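Local coordinates for protein transcriptional regulator, MarR family, putative (Bacillus cereus, PDB 3BJA) that probably binds DNA and regulates transcription, as a putative member of the MarR family built on a winged helix-turn-helix domain, at residues Q40-S45 against T89-T94. Residues are numbered along the deposited sequence; the frame is centred on the assembly and turned at random.
Sequences QVLAKS and TLVYLT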
# COMPACT_ATOMS: atom_id res chain seq x y z
N GLN A 40 2.13 14.37 7.93
CA GLN A 40 0.76 14.85 7.66
C GLN A 40 -0.15 14.51 8.85
O GLN A 40 -0.80 15.40 9.40
CB GLN A 40 0.19 14.29 6.33
CG GLN A 40 0.95 14.73 5.06
CD GLN A 40 0.98 16.26 4.85
OE1 GLN A 40 0.06 16.97 5.25
NE2 GLN A 40 2.04 16.75 4.21
N VAL A 41 -0.15 13.23 9.27
CA VAL A 41 -0.96 12.80 10.43
C VAL A 41 -0.63 13.61 11.69
O VAL A 41 -1.54 14.16 12.32
CB VAL A 41 -0.80 11.29 10.73
CG1 VAL A 41 -1.37 10.93 12.13
CG2 VAL A 41 -1.43 10.45 9.61
N LEU A 42 0.67 13.73 12.02
CA LEU A 42 1.11 14.47 13.22
C LEU A 42 0.95 15.99 13.18
O LEU A 42 1.05 16.63 14.24
CB LEU A 42 2.57 14.12 13.58
CG LEU A 42 2.91 12.72 14.10
CD1 LEU A 42 4.41 12.64 14.29
CD2 LEU A 42 2.19 12.36 15.41
N ALA A 43 0.78 16.58 12.00
CA ALA A 43 0.54 18.03 11.91
C ALA A 43 -0.91 18.33 12.28
O ALA A 43 -1.16 19.24 13.09
CB ALA A 43 0.86 18.55 10.54
N LYS A 44 -1.85 17.55 11.69
CA LYS A 44 -3.33 17.69 11.92
C LYS A 44 -3.69 17.46 13.38
O LYS A 44 -4.27 18.33 14.03
CB LYS A 44 -4.15 16.73 11.05
CG LYS A 44 -4.06 16.95 9.54
N SER A 45 -3.32 16.29 13.90
CA SER A 45 -3.52 15.98 15.32
C SER A 45 -2.35 16.58 16.09
O SER A 45 -1.31 16.89 15.52
CB SER A 45 -3.54 14.47 15.54
OG SER A 45 -2.27 13.87 15.28
N THR A 89 3.56 5.62 24.84
CA THR A 89 4.50 6.57 24.23
C THR A 89 3.73 7.63 23.44
O THR A 89 2.94 7.27 22.57
CB THR A 89 5.47 5.85 23.27
OG1 THR A 89 6.15 4.81 23.98
CG2 THR A 89 6.52 6.81 22.72
N LEU A 90 3.96 8.90 23.76
CA LEU A 90 3.35 10.04 23.04
C LEU A 90 4.34 10.49 21.97
O LEU A 90 5.54 10.52 22.24
CB LEU A 90 3.07 11.20 23.99
CG LEU A 90 2.08 10.94 25.14
CD1 LEU A 90 2.14 12.05 26.20
CD2 LEU A 90 0.67 10.73 24.59
N VAL A 91 3.83 10.85 20.79
CA VAL A 91 4.66 11.28 19.64
C VAL A 91 4.17 12.63 19.09
O VAL A 91 2.97 12.91 19.07
CB VAL A 91 4.62 10.25 18.49
CG1 VAL A 91 5.72 10.54 17.47
CG2 VAL A 91 4.79 8.83 19.01
N TYR A 92 5.10 13.45 18.61
CA TYR A 92 4.77 14.77 18.06
C TYR A 92 5.87 15.33 17.17
O TYR A 92 7.02 14.88 17.25
CB TYR A 92 4.41 15.77 19.19
CG TYR A 92 5.48 16.02 20.23
CD1 TYR A 92 5.72 15.09 21.25
CD2 TYR A 92 6.24 17.20 20.23
CE1 TYR A 92 6.71 15.31 22.24
CE2 TYR A 92 7.23 17.44 21.22
CZ TYR A 92 7.46 16.49 22.22
OH TYR A 92 8.42 16.70 23.20
N LEU A 93 5.49 16.28 16.30
CA LEU A 93 6.45 16.95 15.42
C LEU A 93 7.34 17.91 16.19
O LEU A 93 6.88 18.57 17.12
CB LEU A 93 5.75 17.75 14.31
CG LEU A 93 5.10 16.98 13.16
CD1 LEU A 93 4.47 17.98 12.20
CD2 LEU A 93 6.11 16.11 12.42
N THR A 94 8.61 17.98 15.78
CA THR A 94 9.57 18.94 16.30
C THR A 94 9.44 20.18 15.41
O THR A 94 8.69 20.16 14.41
CB THR A 94 11.02 18.41 16.20
OG1 THR A 94 11.36 18.23 14.82
CG2 THR A 94 11.19 17.09 16.96
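L42, on the last turn of helix 33-44, packs between V91 and L93 of strand 89-93 and illustrates how a winged helix domain fastens its wing to its helical core. The helix meets the strand almost at right angles (94°), a crossing that limits the overlap, and L42 supplies most of the helix's share of the contact. Its chi1 (-69°) sets CG anti to the carbonyl carbon, and an extended chi2 then spreads the two methyls over V91. CD1 touches V91 CG1 at 4.0 Å, the two side chains crossing about perpendicularly, while CD2 rests 3.8 Å from the backbone V91 O. On the other flank, L42 CB sits 3.8 Å from L93 CG. V77 of the neighbouring strand also touches L42; with L42 and V91 both buried, this is the tight side.

The looser side lies toward A43, which gives up far less surface than L42; L93 CD1 reaches back against A43 CA at 3.9 Å and grazes its CB. Here both residues are partly exposed, and K101 and E98 of helix 95-116 lie alongside. Y92 leaves its backbone on the side away from the helix, and its ring makes a cation-pi contact with K47. With aliphatic carbons making the side-chain contacts, and only van der Waals contact to the backbone, the helix-wing joint rests on apolar burial and shape rather than on polar bonds.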